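Local coordinates for protein dinoflagellate luciferase (Lingulodinium polyedrum, PDB 1VPR) that catalyses the oxidation of dinoflagellate luciferin by molecular oxygen, emitting blue light near 475 nm, here as the third of its three homologous luciferase domains, at residues G235-E240 with L249-L254; A147-P152 with I261-E266; V215-A220 with K229-S234. All blocks are in the same frame, centred on the assembly; numbering follows the deposited sequence.

All three contacts lie in the luciferase catalytic domain, on the ten-stranded antiparallel barrel of the calycin type. Contacts 1 and 3 are beta hairpins at the two ends of the strand order, and the chain passes from 229-233 directly into 237-241, so they meet: Glu240 pairs with Arg230, and Trp232 packs against both Phe238 and Trp252. Contact 2 uses strand 259-266, neighbour of 247-253, but lays a loop on it instead of another strand. Its chemistry is purely apolar, whereas the hairpins combine backbone bonds with aromatic packing and, in contact 3, a probable salt bridge. All are largely buried; each includes a partly exposed residue, contact 3 the most: Val215, Lys229 and Lys233.

Contact 1 (G235-E240 with L249-L254); sequences GHYFYE and LGVWVL
The hairpin of strands 237-241 and 247-253 lies at one end of the strand order of the calycin barrel, and its antiparallel pairing centres on Phe238 and Gly250. These two form a hydrogen-bonded pair: Phe238 N donates to Gly250 O at 2.9 Å, and Gly250 N returns a bond to Phe238 O at 3.0 Å. Toward Gly235 the direct pairing is interrupted: a water bridges the strands, donating to His236 O and accepting from Trp252 N, and Gly235 N then bonds to Trp252 O.

On one side of the sheet, Val251 CG2 sits over the centre of the Tyr237 ring, 3.5 Å from its centroid and only 13° off the normal, a CH-pi contact. The methyl lies anti to its own carbonyl carbon, with CG1 left to pack on Gly235. Leu249 O meets the same ring at its edge, 3.6 Å from Tyr237 CE2, while Leu249 CD2 touches Tyr239 CB. On the other side, Phe238 CZ approaches Trp252 CD1 at 3.7 Å. Their planes are near parallel (21°), but the rings are slid apart and barely overlap. Trp232 stacks on Phe238 and also meets Trp252, extending this aromatic group. The Tyr237 side of the hairpin faces Trp145 and Trp265. Alternating side chains about a paired backbone characterise an antiparallel beta hairpin, here one of a calycin barrel with a single water-mediated link.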
# COMPACT_ATOMS: atom_id res chain seq x y z
N GLY A 235 -5.18 11.23 9.38
CA GLY A 235 -4.57 11.43 10.69
C GLY A 235 -4.60 10.25 11.66
O GLY A 235 -4.08 10.37 12.79
N HIS A 236 -5.17 9.12 11.23
CA HIS A 236 -5.26 7.95 12.10
C HIS A 236 -4.48 6.76 11.58
O HIS A 236 -4.47 6.48 10.39
CB HIS A 236 -6.74 7.58 12.31
CG HIS A 236 -7.51 8.61 13.09
ND1 HIS A 236 -7.58 8.61 14.46
CD2 HIS A 236 -8.19 9.71 12.67
CE1 HIS A 236 -8.29 9.65 14.87
NE2 HIS A 236 -8.67 10.34 13.80
N TYR A 237 -3.83 6.05 12.49
CA TYR A 237 -3.00 4.90 12.15
C TYR A 237 -3.75 3.67 11.66
O TYR A 237 -4.93 3.47 11.95
CB TYR A 237 -2.18 4.45 13.38
CG TYR A 237 -0.78 5.01 13.47
CD1 TYR A 237 -0.50 6.15 14.22
CD2 TYR A 237 0.27 4.39 12.80
CE1 TYR A 237 0.79 6.65 14.31
CE2 TYR A 237 1.55 4.88 12.88
CZ TYR A 237 1.80 6.01 13.64
OH TYR A 237 3.07 6.49 13.70
N PHE A 238 -3.06 2.86 10.88
CA PHE A 238 -3.62 1.61 10.45
C PHE A 238 -2.44 0.68 10.28
O PHE A 238 -1.28 1.11 10.16
CB PHE A 238 -4.52 1.72 9.20
CG PHE A 238 -3.84 2.23 7.96
CD1 PHE A 238 -3.48 1.36 6.94
CD2 PHE A 238 -3.63 3.60 7.78
CE1 PHE A 238 -2.92 1.84 5.75
CE2 PHE A 238 -3.08 4.08 6.60
CZ PHE A 238 -2.73 3.20 5.58
N TYR A 239 -2.72 -0.60 10.29
CA TYR A 239 -1.70 -1.61 10.22
C TYR A 239 -1.72 -2.31 8.86
O TYR A 239 -2.77 -2.74 8.39
CB TYR A 239 -1.98 -2.61 11.34
CG TYR A 239 -1.23 -3.92 11.24
CD1 TYR A 239 0.15 -3.93 11.03
CD2 TYR A 239 -1.90 -5.15 11.35
CE1 TYR A 239 0.86 -5.13 10.95
CE2 TYR A 239 -1.20 -6.36 11.26
CZ TYR A 239 0.19 -6.33 11.06
OH TYR A 239 0.92 -7.50 11.02
N GLU A 240 -0.55 -2.41 8.23
CA GLU A 240 -0.43 -3.09 6.95
C GLU A 240 0.44 -4.34 7.02
O GLU A 240 1.67 -4.23 7.03
CB GLU A 240 0.15 -2.16 5.88
CG GLU A 240 -0.79 -1.06 5.41
CD GLU A 240 -1.75 -1.53 4.32
OE1 GLU A 240 -2.10 -2.74 4.29
OE2 GLU A 240 -2.16 -0.68 3.50
N LEU A 249 3.10 0.22 10.17
CA LEU A 249 2.11 0.98 10.93
C LEU A 249 2.23 2.36 10.27
O LEU A 249 3.27 3.01 10.35
CB LEU A 249 2.46 1.03 12.42
CG LEU A 249 2.05 -0.24 13.18
CD1 LEU A 249 2.60 -0.18 14.58
CD2 LEU A 249 0.55 -0.38 13.21
N GLY A 250 1.17 2.80 9.60
CA GLY A 250 1.26 4.08 8.92
C GLY A 250 0.02 4.92 9.03
O GLY A 250 -0.96 4.49 9.63
N VAL A 251 0.07 6.09 8.42
CA VAL A 251 -1.01 7.06 8.47
C VAL A 251 -1.09 7.83 7.17
O VAL A 251 -0.05 8.13 6.59
CB VAL A 251 -0.74 8.13 9.59
CG1 VAL A 251 -1.72 9.28 9.45
CG2 VAL A 251 -0.84 7.52 10.99
N TRP A 252 -2.30 8.16 6.72
CA TRP A 252 -2.48 9.00 5.55
C TRP A 252 -3.18 10.23 6.11
O TRP A 252 -4.08 10.12 6.96
CB TRP A 252 -3.45 8.43 4.49
CG TRP A 252 -2.87 7.45 3.56
CD1 TRP A 252 -3.22 6.14 3.44
CD2 TRP A 252 -1.87 7.69 2.57
NE1 TRP A 252 -2.51 5.54 2.44
CE2 TRP A 252 -1.67 6.47 1.88
CE3 TRP A 252 -1.12 8.81 2.20
CZ2 TRP A 252 -0.76 6.35 0.83
CZ3 TRP A 252 -0.21 8.69 1.16
CH2 TRP A 252 -0.04 7.46 0.49
N VAL A 253 -2.76 11.40 5.66
CA VAL A 253 -3.41 12.65 6.05
C VAL A 253 -3.92 13.21 4.72
O VAL A 253 -3.26 13.08 3.69
CB VAL A 253 -2.42 13.65 6.69
CG1 VAL A 253 -3.20 14.93 7.14
CG2 VAL A 253 -1.73 12.98 7.92
N LEU A 254 -5.09 13.83 4.74
CA LEU A 254 -5.69 14.41 3.54
C LEU A 254 -5.85 15.91 3.85
O LEU A 254 -6.94 16.39 4.12
CB LEU A 254 -7.06 13.75 3.27
CG LEU A 254 -7.14 12.37 2.59
CD1 LEU A 254 -6.11 11.40 3.14
CD2 LEU A 254 -8.54 11.81 2.78
O HOH W 1 -4.86 7.23 7.84

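Contact 2 (A147-P152 with I261-E266); sequences AGLPEP and IGFFWE
Leu149 and Pro150 press a loop against strand 259-266 of the calycin beta barrel, joining the connection between helix 120-126 and strand 163-169 to a strand more than a hundred residues later in the chain. No hydrogen bond crosses the contact; it is made of hydrocarbon side chains. From CB, the Leu149 side chain leaves with CG anti to the backbone N (chi1 -178°), which carries its fork to the strand. Neither CB nor CG comes close to it, and the two methyls do the touching. Leu149 CD1 lies against Ile261, 3.9 Å from its CG2 and equally far from its O, with Gly262 CA just beyond. Leu149 CD2 diverges to the aromatic ring, coming within 3.6 Å of Phe263 CE1 and 3.9 Å of Phe263 CD1, the two side chains crossing at about a right angle. The fork therefore straddles Gly262, between Ile261 and Phe263, whose side chains both point toward the loop.

Around this fork, Phe108 of helix 107-111 and Val253 of the neighbouring strand also touch Leu149, and Phe108 reaches Ile261 as well. The loop is tied down further by a hydrogen bond from Tyr339 OH to Pro150 O. Beside Leu149, the Pro150 ring completes the apolar patch: its CD lies 4.1 Å from Ile261 CG2, and its CG rests at 4.1 Å from Ile261 CD1.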
# COMPACT_ATOMS: atom_id res chain seq x y z
N ALA A 147 8.44 14.82 11.52
CA ALA A 147 8.46 16.28 11.43
C ALA A 147 7.99 16.75 10.06
O ALA A 147 8.39 16.18 9.04
CB ALA A 147 9.90 16.80 11.68
N GLY A 148 7.15 17.79 10.02
CA GLY A 148 6.68 18.31 8.73
C GLY A 148 5.38 17.69 8.23
O GLY A 148 4.88 18.08 7.18
N LEU A 149 4.83 16.72 8.96
CA LEU A 149 3.57 16.14 8.52
C LEU A 149 2.45 17.12 8.83
O LEU A 149 2.34 17.59 9.96
CB LEU A 149 3.30 14.81 9.24
CG LEU A 149 2.01 14.09 8.81
CD1 LEU A 149 2.16 13.56 7.40
CD2 LEU A 149 1.71 12.94 9.79
N PRO A 150 1.61 17.45 7.84
CA PRO A 150 0.53 18.38 8.14
C PRO A 150 -0.45 17.76 9.11
O PRO A 150 -0.58 16.53 9.17
CB PRO A 150 -0.10 18.63 6.77
CG PRO A 150 0.21 17.35 6.00
CD PRO A 150 1.64 17.09 6.41
N GLU A 151 -1.13 18.60 9.89
CA GLU A 151 -2.11 18.12 10.86
C GLU A 151 -3.40 17.86 10.11
O GLU A 151 -3.60 18.40 9.01
CB GLU A 151 -2.31 19.15 11.97
CG GLU A 151 -1.04 19.34 12.78
CD GLU A 151 -1.18 20.35 13.90
OE1 GLU A 151 -2.13 21.15 13.88
OE2 GLU A 151 -0.31 20.35 14.80
N PRO A 152 -4.28 17.03 10.67
CA PRO A 152 -5.54 16.74 9.97
C PRO A 152 -6.62 17.79 10.24
O PRO A 152 -6.45 18.65 11.11
CB PRO A 152 -5.91 15.37 10.52
CG PRO A 152 -5.47 15.48 11.96
CD PRO A 152 -4.13 16.20 11.87
N ILE A 261 -0.81 13.01 2.08
CA ILE A 261 0.57 12.98 2.58
C ILE A 261 0.59 12.04 3.78
O ILE A 261 -0.25 12.13 4.68
CB ILE A 261 1.06 14.38 3.02
CG1 ILE A 261 1.03 15.32 1.83
CG2 ILE A 261 2.50 14.27 3.57
CD1 ILE A 261 1.40 16.76 2.17
N GLY A 262 1.55 11.13 3.81
CA GLY A 262 1.59 10.18 4.91
C GLY A 262 2.95 9.58 5.14
O GLY A 262 3.96 10.06 4.61
N PHE A 263 2.99 8.53 5.93
CA PHE A 263 4.26 7.88 6.21
C PHE A 263 3.93 6.49 6.68
O PHE A 263 2.79 6.24 7.12
CB PHE A 263 5.00 8.61 7.34
CG PHE A 263 4.27 8.59 8.63
CD1 PHE A 263 3.24 9.51 8.88
CD2 PHE A 263 4.56 7.63 9.60
CE1 PHE A 263 2.53 9.47 10.07
CE2 PHE A 263 3.85 7.58 10.79
CZ PHE A 263 2.84 8.49 11.03
N PHE A 264 4.90 5.58 6.60
CA PHE A 264 4.72 4.21 7.05
C PHE A 264 5.98 3.77 7.75
O PHE A 264 7.06 3.87 7.19
CB PHE A 264 4.46 3.25 5.89
CG PHE A 264 3.13 3.44 5.23
CD1 PHE A 264 2.96 4.40 4.26
CD2 PHE A 264 2.03 2.72 5.67
CE1 PHE A 264 1.70 4.66 3.73
CE2 PHE A 264 0.77 2.97 5.15
CZ PHE A 264 0.60 3.94 4.18
N TRP A 265 5.83 3.28 8.98
CA TRP A 265 6.95 2.77 9.75
C TRP A 265 7.10 1.30 9.43
O TRP A 265 6.18 0.53 9.69
CB TRP A 265 6.69 2.90 11.25
CG TRP A 265 6.97 4.25 11.81
CD1 TRP A 265 6.07 5.21 12.14
CD2 TRP A 265 8.27 4.80 12.12
NE1 TRP A 265 6.71 6.33 12.64
CE2 TRP A 265 8.06 6.10 12.64
CE3 TRP A 265 9.58 4.31 12.02
CZ2 TRP A 265 9.12 6.92 13.05
CZ3 TRP A 265 10.64 5.14 12.43
CH2 TRP A 265 10.39 6.42 12.94
N GLU A 266 8.24 0.93 8.86
CA GLU A 266 8.52 -0.47 8.52
C GLU A 266 9.21 -0.98 9.79
O GLU A 266 10.40 -0.72 10.03
CB GLU A 266 9.47 -0.52 7.32
CG GLU A 266 9.85 -1.92 6.84
CD GLU A 266 10.79 -1.85 5.65
OE1 GLU A 266 11.95 -1.43 5.86
OE2 GLU A 266 10.36 -2.20 4.51

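Contact 3 (V215-A220 with K229-S234); sequences VCTVDA and KRTWKS
The Trp232 indole carries Cys216 CB on one face, 3.8 Å from the centroid of its six-membered ring, a CH-pi contact set toward the rim near CH2; Cys216 SG approaches the same ring obliquely. Val218 CG2 touches the NE1 side of the indole. The Arg230 guanidinium is covered on one face by Ala220 CB and has Val218 O at its edge. There NH1 donates at 2.9 Å, with the oxygen only 10° out of the guanidinium plane. Bends at chi2 and chi3 fold the arginine back to this carbonyl, which Arg230 N reaches at 3.1 Å from the opposite face of its plane. Two donors thus grip one oxygen, while NH2 bonds to Arg227 O.

On the opposite face of the hairpin, Thr217 OG1 and Thr231 OG1 appear to share a hydrogen bond, though the place of Thr231 OG1 is less sure. Lys229 NZ probably forms a salt bridge with Asp219, whose OD1 is also placed less surely, and has a second partner in Glu7. Between them the backbones pair regularly, with Val218 N bonded to Arg230 O at 2.7 Å. A continuous ladder with alternating side chains is typical of an antiparallel beta hairpin, here at the opposite end of the calycin barrel's strand order from strand 237-241.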
# COMPACT_ATOMS: atom_id res chain seq x y z
N VAL A 215 -12.37 9.97 4.87
CA VAL A 215 -12.38 8.52 5.15
C VAL A 215 -12.38 7.78 3.82
O VAL A 215 -13.14 8.11 2.91
CB VAL A 215 -13.64 8.11 5.96
CG1 VAL A 215 -13.77 6.59 6.02
CG2 VAL A 215 -13.53 8.68 7.37
N CYS A 216 -11.48 6.80 3.69
CA CYS A 216 -11.39 6.03 2.46
C CYS A 216 -11.26 4.54 2.71
O CYS A 216 -10.71 4.13 3.73
CB CYS A 216 -10.14 6.39 1.67
SG CYS A 216 -10.05 8.02 0.96
N THR A 217 -11.74 3.74 1.76
CA THR A 217 -11.53 2.29 1.80
C THR A 217 -10.70 2.06 0.54
O THR A 217 -11.03 2.57 -0.54
CB THR A 217 -12.82 1.51 1.70
OG1 THR A 217 -13.54 1.66 2.93
CG2 THR A 217 -12.52 0.01 1.47
N VAL A 218 -9.60 1.32 0.66
CA VAL A 218 -8.71 1.10 -0.46
C VAL A 218 -8.44 -0.39 -0.71
O VAL A 218 -8.09 -1.14 0.20
CB VAL A 218 -7.33 1.81 -0.22
CG1 VAL A 218 -6.38 1.56 -1.40
CG2 VAL A 218 -7.54 3.31 -0.03
N ASP A 219 -8.66 -0.81 -1.95
CA ASP A 219 -8.38 -2.18 -2.36
C ASP A 219 -7.03 -2.05 -3.05
O ASP A 219 -6.88 -1.24 -3.98
CB ASP A 219 -9.46 -2.67 -3.34
CG ASP A 219 -10.84 -2.70 -2.70
OD1 ASP A 219 -11.13 -3.64 -1.95
OD2 ASP A 219 -11.63 -1.75 -2.89
N ALA A 220 -6.06 -2.82 -2.56
CA ALA A 220 -4.69 -2.83 -3.08
C ALA A 220 -4.30 -4.26 -3.44
O ALA A 220 -4.96 -5.21 -3.04
CB ALA A 220 -3.74 -2.29 -2.03
N LYS A 229 -8.36 -5.35 1.47
CA LYS A 229 -9.09 -4.09 1.68
C LYS A 229 -8.82 -3.47 3.04
O LYS A 229 -8.85 -4.17 4.06
CB LYS A 229 -10.59 -4.37 1.60
CG LYS A 229 -11.03 -5.06 0.33
CD LYS A 229 -12.51 -5.48 0.35
CE LYS A 229 -13.42 -4.29 0.48
NZ LYS A 229 -13.56 -3.59 -0.82
N ARG A 230 -8.60 -2.15 3.07
CA ARG A 230 -8.39 -1.45 4.34
C ARG A 230 -9.15 -0.13 4.30
O ARG A 230 -9.38 0.45 3.23
CB ARG A 230 -6.89 -1.16 4.61
CG ARG A 230 -6.29 0.03 3.85
CD ARG A 230 -5.83 -0.34 2.46
NE ARG A 230 -4.80 -1.38 2.52
CZ ARG A 230 -4.88 -2.55 1.89
NH1 ARG A 230 -5.95 -2.83 1.16
NH2 ARG A 230 -3.90 -3.44 1.98
N THR A 231 -9.60 0.30 5.46
CA THR A 231 -10.32 1.57 5.59
C THR A 231 -9.55 2.39 6.62
O THR A 231 -9.15 1.86 7.67
CB THR A 231 -11.76 1.37 6.10
OG1 THR A 231 -12.53 0.66 5.12
CG2 THR A 231 -12.43 2.71 6.35
N TRP A 232 -9.35 3.67 6.35
CA TRP A 232 -8.64 4.51 7.29
C TRP A 232 -9.19 5.93 7.28
O TRP A 232 -10.02 6.28 6.44
CB TRP A 232 -7.12 4.52 6.99
CG TRP A 232 -6.74 4.61 5.54
CD1 TRP A 232 -6.24 3.60 4.75
CD2 TRP A 232 -6.87 5.76 4.67
NE1 TRP A 232 -6.06 4.03 3.47
CE2 TRP A 232 -6.44 5.35 3.38
CE3 TRP A 232 -7.30 7.08 4.86
CZ2 TRP A 232 -6.44 6.22 2.28
CZ3 TRP A 232 -7.30 7.94 3.76
CH2 TRP A 232 -6.88 7.51 2.49
N LYS A 233 -8.75 6.75 8.23
CA LYS A 233 -9.21 8.13 8.28
C LYS A 233 -7.99 9.05 8.41
O LYS A 233 -7.01 8.73 9.10
CB LYS A 233 -10.18 8.35 9.46
CG LYS A 233 -10.64 9.82 9.62
CD LYS A 233 -11.68 9.97 10.75
CE LYS A 233 -12.12 11.43 10.87
NZ LYS A 233 -13.40 11.57 11.61
N SER A 234 -8.06 10.19 7.72
CA SER A 234 -7.00 11.19 7.75
C SER A 234 -6.49 11.38 9.18
O SER A 234 -7.27 11.63 10.09
CB SER A 234 -7.56 12.51 7.22
OG SER A 234 -6.58 13.53 7.18